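Local structure of acyl-CoA synthetase (AMP-forming)/AMP-acid ligase II-like protein (4GS5) at residues M4-C13 with F24-L35; L75-N86 with L102-P111. The protein probably acts as an acyl-CoA ligase of the ATP-dependent AMP-binding family, activating carboxylic acids such as medium-chain fatty acids for joining to coenzyme A. All coordinates share one frame; numbering follows the deposited sequence.

How the interactions relate
Interactions 1 and 2 lie next to each other on one flank of the chain, their centres about 11 Å apart, and share a sheet in which strand 105-109 is the common neighbour of strands 5-8 and 80-83. Trp6 N meets Val108 O at 2.9 Å and Thr8 N meets Leu106 O at 2.9 Å, probable hydrogen bonds that run strand 5-8 antiparallel to strand 105-109, which in turn pairs in parallel with strand 80-83. Phe24 of interaction 1 also packs on Val108 of interaction 2. The centres of interactions 1 and 2 lie about 29 and 23 Å from the centre of the chain; the ethanediol near Lys33 probably comes from the crystallisation liquor.

Interaction 1. Residues M4-C13 with F24-L35; sequences MIWTTGKTLC and FAQAYDFMEKWL. With EDO (1,2-ethanediol), chain U.
The carbonyl oxygen of Gly9 accepts the backbone N-H of Cys13, with Cys13 N 2.8 Å from Gly9 O, and is also touched by CE of Met31. Met31, a selenomethionine, bends at chi3 (80°), bringing its selenium and methyl group to Thr8. The two side chains meet tip to tip, Met31 CE 3.6 Å from Thr8 OG1; the polar partner of that hydroxyl is Gln16. Trp6 gives the largest share of the contact. Its CB, on a bond that points to the helix, sits over the centre of the Phe24 ring, 3.7 Å from the centroid, a CH-pi contact; CG, anti to the backbone N (chi1 -179°), carries the indole on past Phe24 toward Ala27 and Tyr28. Strand 5-8 and helix 22-36 pack as neighbouring layers of an alpha/beta fold, the segments' directions 17° apart. Farther along the helix, Trp6 CZ3 touches Ala27 CB, and Trp6 CH2 lies 3.8 Å from Tyr28 CB, at the edge of the tyrosine ring. The selenium of Met31 approaches the indole obliquely, a Met-aromatic contact. Cys13 SG stands 4.8 Å from the centroid of the Tyr28 ring, also oblique to it, and rests on Met31 CB, while Cys13 CB meets Leu35 CD1. On the helix, Lys33 NZ donates to O1 of an ethanediol, probably from the crystallisation liquor, at 2.9 Å, and also to Glu40 O.

Interaction 2. Residues L75-N86 with L102-P111; sequences LGPGTRALVCLN and LDWELTVTEP
Thr79 and Trp104 lie side by side, pointing the same way, Thr79 CB resting over the five-membered ring of the indole 3.5 Å from its centroid, with CG2 above the same face. Trp104 CG, anti to the carbonyl carbon (chi1 -66°), lays the indole alongside Thr79. In the ring plane, Trp104 NE1 donates to Leu75 O at 3.1 Å, a nearly straight bond (169°) that comes in 60° out of the plane of the Leu75 carbonyl. Leu75 crosses the benzo end through CB and CD1 against CZ2, and Ala81 CB approaches Trp104 CE3 obliquely at 3.4 Å. The indole is therefore fixed in position and rotation; an alanine here would probably leave Leu75 O without its donor and open a gap between Thr79, Ala81 and Leu75. The Gly76-Thr79 type II turn is tied down by Thr79 OG1, 2.7 Å from Gly76 O, and by Gly78 N, 3.0 Å from Asp103 O. Beyond it, strands 80-83 and 105-109 pair in parallel within a beta-alpha-beta unit whose helix, 90-102, packs Met95 on Ala81, Val83 and Trp104. On that face Leu106 CD2 crosses to Val83 CG2. On the other, Glu105 OE2 lies 3.4 Å from Arg80 CG, while the guanidinium reaches on to Asp125. Backbone bonds such as Ala81 N to Glu105 O and Thr107 N to Ala81 O set the register, apolar side chains fill the helix-facing side, and Asp125 rather than Glu105 probably balances Arg80.

Interaction 1. Residues M4-C13 with F24-L35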
loop_
_atom_site.group_PDB
_atom_site.type_symbol
_atom_site.label_atom_id
_atom_site.label_comp_id
_atom_site.label_asym_id
_atom_site.label_seq_id
_atom_site.Cartn_x
_atom_site.Cartn_y
_atom_site.Cartn_z
HETATM N N MSE A 4 -10.659 24.102 -18.184
HETATM C CA MSE A 4 -10.561 22.849 -17.429
HETATM C C MSE A 4 -9.193 22.635 -16.781
HETATM O O MSE A 4 -8.914 21.554 -16.253
HETATM C CB MSE A 4 -10.934 21.641 -18.298
HETATM C CG MSE A 4 -12.340 21.125 -18.025
HETATM SE SE MSE A 4 -13.661 22.557 -18.210
HETATM C CE MSE A 4 -15.086 21.840 -17.086
ATOM N N ILE A 5 -8.350 23.664 -16.830
ATOM C CA ILE A 5 -7.070 23.654 -16.125
ATOM C C ILE A 5 -6.711 25.028 -15.567
ATOM O O ILE A 5 -6.964 26.055 -16.195
ATOM C CB ILE A 5 -5.908 23.152 -17.010
ATOM C CG1 ILE A 5 -5.667 24.093 -18.187
ATOM C CG2 ILE A 5 -6.179 21.754 -17.516
ATOM C CD1 ILE A 5 -4.555 23.611 -19.106
ATOM N N TRP A 6 -6.131 25.040 -14.374
ATOM C CA TRP A 6 -5.621 26.271 -13.779
ATOM C C TRP A 6 -4.108 26.157 -13.584
ATOM O O TRP A 6 -3.623 25.221 -12.942
ATOM C CB TRP A 6 -6.332 26.547 -12.450
ATOM C CG TRP A 6 -5.902 27.804 -11.753
ATOM C CD1 TRP A 6 -6.005 29.086 -12.224
ATOM C CD2 TRP A 6 -5.319 27.904 -10.444
ATOM N NE1 TRP A 6 -5.506 29.972 -11.296
ATOM C CE2 TRP A 6 -5.087 29.276 -10.197
ATOM C CE3 TRP A 6 -4.967 26.967 -9.465
ATOM C CZ2 TRP A 6 -4.515 29.728 -9.003
ATOM C CZ3 TRP A 6 -4.399 27.422 -8.284
ATOM C CH2 TRP A 6 -4.178 28.787 -8.064
ATOM N N THR A 7 -3.359 27.092 -14.158
ATOM C CA THR A 7 -1.899 27.042 -14.084
ATOM C C THR A 7 -1.371 27.950 -12.979
ATOM O O THR A 7 -1.744 29.114 -12.888
ATOM C CB THR A 7 -1.245 27.421 -15.428
ATOM O OG1 THR A 7 -1.681 26.510 -16.446
ATOM C CG2 THR A 7 0.281 27.359 -15.321
ATOM N N THR A 8 -0.499 27.413 -12.136
ATOM C CA THR A 8 -0.022 28.166 -10.985
ATOM C C THR A 8 1.412 27.827 -10.586
ATOM O O THR A 8 2.081 26.996 -11.216
ATOM C CB THR A 8 -0.983 28.014 -9.760
ATOM O OG1 THR A 8 -0.662 28.996 -8.767
ATOM C CG2 THR A 8 -0.891 26.615 -9.143
ATOM N N GLY A 9 1.876 28.478 -9.529
ATOM C CA GLY A 9 3.256 28.369 -9.099
ATOM C C GLY A 9 3.497 29.281 -7.914
ATOM O O GLY A 9 2.618 30.076 -7.546
ATOM N N LYS A 10 4.677 29.158 -7.313
ATOM C CA LYS A 10 5.045 29.970 -6.161
ATOM C C LYS A 10 4.938 31.449 -6.495
ATOM O O LYS A 10 4.182 32.194 -5.859
ATOM C CB LYS A 10 6.467 29.644 -5.717
ATOM C CG LYS A 10 6.863 30.188 -4.356
ATOM C CD LYS A 10 8.291 29.767 -4.002
ATOM C CE LYS A 10 8.698 30.244 -2.614
ATOM N NZ LYS A 10 8.553 31.726 -2.458
ATOM N N THR A 11 5.676 31.883 -7.508
ATOM C CA THR A 11 5.649 33.300 -7.843
ATOM C C THR A 11 4.365 33.673 -8.579
ATOM O O THR A 11 3.844 34.773 -8.408
ATOM C CB THR A 11 6.915 33.761 -8.619
ATOM O OG1 THR A 11 6.746 33.540 -10.028
ATOM C CG2 THR A 11 8.143 33.019 -8.107
ATOM N N LEU A 12 3.837 32.757 -9.381
ATOM C CA LEU A 12 2.618 33.067 -10.121
ATOM C C LEU A 12 1.415 33.242 -9.178
ATOM O O LEU A 12 0.442 33.925 -9.510
ATOM C CB LEU A 12 2.348 32.006 -11.190
ATOM C CG LEU A 12 1.146 32.231 -12.108
ATOM C CD1 LEU A 12 1.113 33.659 -12.619
ATOM C CD2 LEU A 12 1.174 31.242 -13.263
ATOM N N CYS A 13 1.501 32.646 -7.992
ATOM C CA CYS A 13 0.424 32.734 -7.009
ATOM C C CYS A 13 0.335 34.137 -6.393
ATOM O O CYS A 13 -0.707 34.532 -5.865
ATOM C CB CYS A 13 0.609 31.672 -5.916
ATOM S SG CYS A 13 -0.894 31.236 -5.031
ATOM N N PHE A 24 -10.795 24.848 -7.993
ATOM C CA PHE A 24 -9.478 25.465 -8.099
ATOM C C PHE A 24 -9.189 26.462 -6.981
ATOM O O PHE A 24 -8.029 26.702 -6.629
ATOM C CB PHE A 24 -9.328 26.154 -9.452
ATOM C CG PHE A 24 -9.236 25.205 -10.603
ATOM C CD1 PHE A 24 -8.607 23.978 -10.456
ATOM C CD2 PHE A 24 -9.771 25.539 -11.836
ATOM C CE1 PHE A 24 -8.519 23.097 -11.518
ATOM C CE2 PHE A 24 -9.688 24.665 -12.902
ATOM C CZ PHE A 24 -9.058 23.440 -12.743
ATOM N N ALA A 25 -10.245 27.041 -6.426
ATOM C CA ALA A 25 -10.098 28.009 -5.351
ATOM C C ALA A 25 -9.656 27.316 -4.064
ATOM O O ALA A 25 -9.022 27.937 -3.205
ATOM C CB ALA A 25 -11.403 28.781 -5.138
ATOM N N GLN A 26 -9.986 26.031 -3.935
ATOM C CA GLN A 26 -9.469 25.228 -2.834
ATOM C C GLN A 26 -7.945 25.260 -2.882
ATOM O O GLN A 26 -7.281 25.449 -1.865
ATOM C CB GLN A 26 -9.921 23.773 -2.952
ATOM C CG GLN A 26 -11.411 23.534 -2.896
ATOM C CD GLN A 26 -11.726 22.052 -2.906
ATOM O OE1 GLN A 26 -11.790 21.426 -3.965
ATOM N NE2 GLN A 26 -11.887 21.474 -1.719
ATOM N N ALA A 27 -7.401 25.063 -4.075
ATOM C CA ALA A 27 -5.957 25.042 -4.260
ATOM C C ALA A 27 -5.361 26.413 -3.921
ATOM O O ALA A 27 -4.410 26.539 -3.137
ATOM C CB ALA A 27 -5.631 24.654 -5.694
ATOM N N TYR A 28 -5.945 27.447 -4.504
ATOM C CA TYR A 28 -5.458 28.799 -4.290
ATOM C C TYR A 28 -5.451 29.142 -2.795
ATOM O O TYR A 28 -4.459 29.661 -2.277
ATOM C CB TYR A 28 -6.297 29.787 -5.090
ATOM C CG TYR A 28 -5.903 31.229 -4.883
ATOM C CD1 TYR A 28 -4.888 31.819 -5.641
ATOM C CD2 TYR A 28 -6.538 32.001 -3.922
ATOM C CE1 TYR A 28 -4.532 33.145 -5.445
ATOM C CE2 TYR A 28 -6.192 33.325 -3.722
ATOM C CZ TYR A 28 -5.194 33.892 -4.484
ATOM O OH TYR A 28 -4.864 35.208 -4.266
ATOM N N ASP A 29 -6.542 28.819 -2.105
ATOM C CA ASP A 29 -6.654 29.073 -0.666
ATOM C C ASP A 29 -5.577 28.371 0.152
ATOM O O ASP A 29 -4.945 28.967 1.034
ATOM C CB ASP A 29 -8.043 28.681 -0.146
ATOM C CG ASP A 29 -9.134 29.619 -0.636
ATOM O OD1 ASP A 29 -8.785 30.663 -1.228
ATOM O OD2 ASP A 29 -10.332 29.317 -0.422
ATOM N N PHE A 30 -5.368 27.091 -0.136
ATOM C CA PHE A 30 -4.310 26.376 0.534
ATOM C C PHE A 30 -2.969 27.042 0.267
ATOM O O PHE A 30 -2.198 27.290 1.195
ATOM C CB PHE A 30 -4.245 24.907 0.097
ATOM C CG PHE A 30 -3.062 24.189 0.654
ATOM C CD1 PHE A 30 -3.110 23.631 1.917
ATOM C CD2 PHE A 30 -1.886 24.100 -0.070
ATOM C CE1 PHE A 30 -2.011 22.973 2.442
ATOM C CE2 PHE A 30 -0.787 23.465 0.447
ATOM C CZ PHE A 30 -0.847 22.895 1.704
HETATM N N MSE A 31 -2.685 27.335 -0.998
HETATM C CA MSE A 31 -1.400 27.944 -1.339
HETATM C C MSE A 31 -1.185 29.290 -0.650
HETATM O O MSE A 31 -0.106 29.556 -0.101
HETATM C CB MSE A 31 -1.253 28.076 -2.850
HETATM C CG MSE A 31 -1.159 26.729 -3.527
HETATM SE SE MSE A 31 -1.280 26.872 -5.445
HETATM C CE MSE A 31 0.558 27.417 -5.811
ATOM N N GLU A 32 -2.217 30.132 -0.675
ATOM C CA GLU A 32 -2.133 31.413 0.003
ATOM C C GLU A 32 -1.768 31.174 1.464
ATOM O O GLU A 32 -0.894 31.847 2.006
ATOM C CB GLU A 32 -3.453 32.169 -0.124
ATOM C CG GLU A 32 -3.666 32.775 -1.508
ATOM C CD GLU A 32 -2.893 34.081 -1.715
ATOM O OE1 GLU A 32 -3.373 35.138 -1.236
ATOM O OE2 GLU A 32 -1.815 34.049 -2.358
ATOM N N LYS A 33 -2.409 30.193 2.095
ATOM C CA LYS A 33 -2.116 29.902 3.497
ATOM C C LYS A 33 -0.683 29.384 3.695
ATOM O O LYS A 33 0.012 29.797 4.633
ATOM C CB LYS A 33 -3.140 28.929 4.104
ATOM C CG LYS A 33 -2.967 28.769 5.611
ATOM C CD LYS A 33 -3.941 27.780 6.243
ATOM C CE LYS A 33 -3.638 27.648 7.739
ATOM N NZ LYS A 33 -4.431 26.593 8.433
ATOM N N TRP A 34 -0.238 28.488 2.816
ATOM C CA TRP A 34 1.130 27.988 2.901
ATOM C C TRP A 34 2.140 29.139 2.857
ATOM O O TRP A 34 2.996 29.266 3.740
ATOM C CB TRP A 34 1.431 26.990 1.781
ATOM C CG TRP A 34 2.825 26.438 1.864
ATOM C CD1 TRP A 34 3.935 26.913 1.234
ATOM C CD2 TRP A 34 3.252 25.314 2.636
ATOM N NE1 TRP A 34 5.029 26.155 1.564
ATOM C CE2 TRP A 34 4.637 25.166 2.423
ATOM C CE3 TRP A 34 2.597 24.417 3.487
ATOM C CZ2 TRP A 34 5.381 24.149 3.028
ATOM C CZ3 TRP A 34 3.337 23.411 4.087
ATOM C CH2 TRP A 34 4.712 23.280 3.851
ATOM N N LEU A 35 2.032 29.970 1.823
ATOM C CA LEU A 35 2.932 31.107 1.633
ATOM C C LEU A 35 2.897 32.087 2.806
ATOM O O LEU A 35 3.911 32.708 3.137
ATOM C CB LEU A 35 2.611 31.831 0.319
ATOM C CG LEU A 35 2.701 30.952 -0.938
ATOM C CD1 LEU A 35 2.270 31.721 -2.178
ATOM C CD2 LEU A 35 4.110 30.386 -1.116
HETATM C C1 EDO U . -5.481 24.439 5.834
HETATM O O1 EDO U . -5.922 24.495 7.205
HETATM C C2 EDO U . -6.674 24.640 4.911
HETATM O O2 EDO U . -6.267 25.245 3.691
#

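Interaction 2. Residues L75-N86 with L102-P111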
loop_
_atom_site.group_PDB
_atom_site.type_symbol
_atom_site.label_atom_id
_atom_site.label_comp_id
_atom_site.label_asym_id
_atom_site.label_seq_id
_atom_site.Cartn_x
_atom_site.Cartn_y
_atom_site.Cartn_z
ATOM N N LEU A 75 13.472 15.964 -8.866
ATOM C CA LEU A 75 12.530 16.903 -9.449
ATOM C C LEU A 75 12.856 18.316 -8.968
ATOM O O LEU A 75 12.293 18.793 -7.977
ATOM C CB LEU A 75 11.098 16.501 -9.068
ATOM C CG LEU A 75 10.746 15.051 -9.427
ATOM C CD1 LEU A 75 9.450 14.619 -8.737
ATOM C CD2 LEU A 75 10.655 14.872 -10.935
ATOM N N GLY A 76 13.768 18.984 -9.672
ATOM C CA GLY A 76 14.223 20.297 -9.248
ATOM C C GLY A 76 13.379 21.434 -9.791
ATOM O O GLY A 76 12.276 21.205 -10.300
ATOM N N PRO A 77 13.895 22.669 -9.700
ATOM C CA PRO A 77 13.152 23.835 -10.188
ATOM C C PRO A 77 12.837 23.744 -11.682
ATOM O O PRO A 77 13.685 23.345 -12.484
ATOM C CB PRO A 77 14.114 25.009 -9.917
ATOM C CG PRO A 77 14.984 24.534 -8.808
ATOM C CD PRO A 77 15.181 23.053 -9.093
ATOM N N GLY A 78 11.624 24.135 -12.056
ATOM C CA GLY A 78 11.224 24.130 -13.451
ATOM C C GLY A 78 10.440 22.871 -13.800
ATOM O O GLY A 78 9.854 22.777 -14.879
ATOM N N THR A 79 10.442 21.898 -12.896
ATOM C CA THR A 79 9.660 20.670 -13.097
ATOM C C THR A 79 8.218 21.005 -13.497
ATOM O O THR A 79 7.521 21.733 -12.780
ATOM C CB THR A 79 9.622 19.803 -11.823
ATOM O OG1 THR A 79 10.926 19.267 -11.568
ATOM C CG2 THR A 79 8.666 18.636 -11.982
ATOM N N ARG A 80 7.775 20.484 -14.636
ATOM C CA ARG A 80 6.396 20.685 -15.074
ATOM C C ARG A 80 5.530 19.558 -14.537
ATOM O O ARG A 80 5.614 18.431 -15.014
ATOM C CB ARG A 80 6.324 20.726 -16.599
ATOM C CG ARG A 80 7.038 21.921 -17.218
ATOM C CD ARG A 80 7.237 21.712 -18.711
ATOM N NE ARG A 80 8.008 20.492 -18.953
ATOM C CZ ARG A 80 8.212 19.956 -20.153
ATOM N NH1 ARG A 80 7.694 20.526 -21.232
ATOM N NH2 ARG A 80 8.924 18.841 -20.271
ATOM N N ALA A 81 4.716 19.858 -13.529
ATOM C CA ALA A 81 3.981 18.828 -12.827
ATOM C C ALA A 81 2.492 18.948 -13.121
ATOM O O ALA A 81 1.933 20.053 -13.109
ATOM C CB ALA A 81 4.240 18.933 -11.335
ATOM N N LEU A 82 1.854 17.814 -13.395
ATOM C CA LEU A 82 0.405 17.783 -13.586
ATOM C C LEU A 82 -0.269 17.348 -12.280
ATOM O O LEU A 82 0.064 16.305 -11.717
ATOM C CB LEU A 82 0.029 16.816 -14.716
ATOM C CG LEU A 82 -1.468 16.514 -14.911
ATOM C CD1 LEU A 82 -2.186 17.705 -15.534
ATOM C CD2 LEU A 82 -1.632 15.303 -15.795
ATOM N N VAL A 83 -1.198 18.160 -11.791
ATOM C CA VAL A 83 -1.913 17.850 -10.559
ATOM C C VAL A 83 -3.314 17.335 -10.895
ATOM O O VAL A 83 -4.203 18.129 -11.200
ATOM C CB VAL A 83 -2.047 19.117 -9.674
ATOM C CG1 VAL A 83 -2.747 18.785 -8.349
ATOM C CG2 VAL A 83 -0.676 19.738 -9.432
ATOM N N CYS A 84 -3.501 16.017 -10.845
ATOM C CA CYS A 84 -4.766 15.385 -11.236
ATOM C C CYS A 84 -5.352 14.563 -10.101
ATOM O O CYS A 84 -6.271 13.774 -10.309
ATOM C CB CYS A 84 -4.574 14.487 -12.461
ATOM S SG CYS A 84 -3.282 13.194 -12.248
ATOM N N LEU A 85 -4.803 14.745 -8.905
ATOM C CA LEU A 85 -5.371 14.176 -7.699
ATOM C C LEU A 85 -6.233 15.238 -7.029
ATOM O O LEU A 85 -5.946 16.432 -7.121
ATOM C CB LEU A 85 -4.253 13.729 -6.773
ATOM C CG LEU A 85 -3.438 12.588 -7.381
ATOM C CD1 LEU A 85 -2.156 12.375 -6.618
ATOM C CD2 LEU A 85 -4.302 11.343 -7.401
ATOM N N ASN A 86 -7.290 14.793 -6.366
ATOM C CA ASN A 86 -8.284 15.684 -5.785
ATOM C C ASN A 86 -7.642 16.598 -4.749
ATOM O O ASN A 86 -7.158 16.123 -3.722
ATOM C CB ASN A 86 -9.413 14.856 -5.159
ATOM C CG ASN A 86 -10.672 15.664 -4.930
ATOM O OD1 ASN A 86 -10.618 16.773 -4.405
ATOM N ND2 ASN A 86 -11.818 15.116 -5.338
ATOM N N LEU A 102 9.551 23.223 -4.113
ATOM C CA LEU A 102 10.554 22.776 -5.085
ATOM C C LEU A 102 10.560 23.645 -6.346
ATOM O O LEU A 102 11.316 23.389 -7.277
ATOM C CB LEU A 102 10.308 21.300 -5.443
ATOM C CG LEU A 102 10.341 20.331 -4.245
ATOM C CD1 LEU A 102 9.963 18.886 -4.617
ATOM C CD2 LEU A 102 11.701 20.351 -3.569
ATOM N N ASP A 103 9.710 24.673 -6.363
ATOM C CA ASP A 103 9.609 25.605 -7.495
ATOM C C ASP A 103 9.183 24.889 -8.778
ATOM O O ASP A 103 9.873 24.951 -9.804
ATOM C CB ASP A 103 10.935 26.339 -7.745
ATOM C CG ASP A 103 11.361 27.210 -6.581
ATOM O OD1 ASP A 103 10.496 27.651 -5.795
ATOM O OD2 ASP A 103 12.581 27.465 -6.470
ATOM N N TRP A 104 8.057 24.194 -8.729
ATOM C CA TRP A 104 7.559 23.557 -9.936
ATOM C C TRP A 104 6.567 24.477 -10.617
ATOM O O TRP A 104 5.990 25.347 -9.977
ATOM C CB TRP A 104 6.833 22.261 -9.606
ATOM C CG TRP A 104 7.671 21.159 -9.038
ATOM C CD1 TRP A 104 9.032 21.124 -8.898
ATOM C CD2 TRP A 104 7.176 19.923 -8.513
ATOM N NE1 TRP A 104 9.412 19.922 -8.324
ATOM C CE2 TRP A 104 8.289 19.172 -8.077
ATOM C CE3 TRP A 104 5.895 19.376 -8.378
ATOM C CZ2 TRP A 104 8.161 17.898 -7.513
ATOM C CZ3 TRP A 104 5.765 18.097 -7.815
ATOM C CH2 TRP A 104 6.895 17.384 -7.385
ATOM N N GLU A 105 6.356 24.268 -11.910
ATOM C CA GLU A 105 5.180 24.804 -12.573
ATOM C C GLU A 105 4.048 23.797 -12.360
ATOM O O GLU A 105 4.172 22.637 -12.746
ATOM C CB GLU A 105 5.447 24.961 -14.064
ATOM C CG GLU A 105 4.271 25.515 -14.848
ATOM C CD GLU A 105 4.494 25.460 -16.350
ATOM O OE1 GLU A 105 3.581 25.873 -17.098
ATOM O OE2 GLU A 105 5.577 25.012 -16.784
ATOM N N LEU A 106 2.952 24.228 -11.741
ATOM C CA LEU A 106 1.837 23.323 -11.477
ATOM C C LEU A 106 0.713 23.516 -12.484
ATOM O O LEU A 106 0.220 24.637 -12.680
ATOM C CB LEU A 106 1.296 23.507 -10.053
ATOM C CG LEU A 106 2.287 23.307 -8.909
ATOM C CD1 LEU A 106 1.696 23.757 -7.592
ATOM C CD2 LEU A 106 2.695 21.845 -8.837
ATOM N N THR A 107 0.311 22.424 -13.125
ATOM C CA THR A 107 -0.886 22.422 -13.954
ATOM C C THR A 107 -1.984 21.651 -13.236
ATOM O O THR A 107 -1.932 20.431 -13.120
ATOM C CB THR A 107 -0.633 21.777 -15.321
ATOM O OG1 THR A 107 0.330 22.547 -16.040
ATOM C CG2 THR A 107 -1.929 21.694 -16.130
ATOM N N VAL A 108 -2.978 22.369 -12.736
ATOM C CA VAL A 108 -3.995 21.743 -11.927
ATOM C C VAL A 108 -5.212 21.449 -12.782
ATOM O O VAL A 108 -5.753 22.349 -13.425
ATOM C CB VAL A 108 -4.407 22.641 -10.747
ATOM C CG1 VAL A 108 -5.381 21.901 -9.837
ATOM C CG2 VAL A 108 -3.173 23.094 -9.973
ATOM N N THR A 109 -5.638 20.191 -12.790
ATOM C CA THR A 109 -6.825 19.797 -13.540
ATOM C C THR A 109 -7.864 19.187 -12.603
ATOM O O THR A 109 -7.529 18.769 -11.495
ATOM C CB THR A 109 -6.484 18.782 -14.641
ATOM O OG1 THR A 109 -7.627 18.598 -15.485
ATOM C CG2 THR A 109 -6.127 17.458 -14.028
ATOM N N GLU A 110 -9.119 19.146 -13.042
ATOM C CA GLU A 110 -10.172 18.535 -12.244
ATOM C C GLU A 110 -9.928 17.042 -12.207
ATOM O O GLU A 110 -9.616 16.431 -13.230
ATOM C CB GLU A 110 -11.567 18.857 -12.803
ATOM C CG GLU A 110 -11.779 20.342 -13.043
ATOM C CD GLU A 110 -13.245 20.753 -13.180
ATOM O OE1 GLU A 110 -14.105 19.891 -13.481
ATOM O OE2 GLU A 110 -13.532 21.954 -12.985
ATOM N N PRO A 111 -10.046 16.444 -11.018
ATOM C CA PRO A 111 -9.679 15.037 -10.915
ATOM C C PRO A 111 -10.710 14.198 -11.664
ATOM O O PRO A 111 -11.911 14.322 -11.406
ATOM C CB PRO A 111 -9.740 14.777 -9.411
ATOM C CG PRO A 111 -10.795 15.718 -8.918
ATOM C CD PRO A 111 -10.742 16.935 -9.815
HETATM O O HOH W 1 8.918 25.051 -16.063
HETATM O O HOH W 2 -6.545 18.410 -9.253
#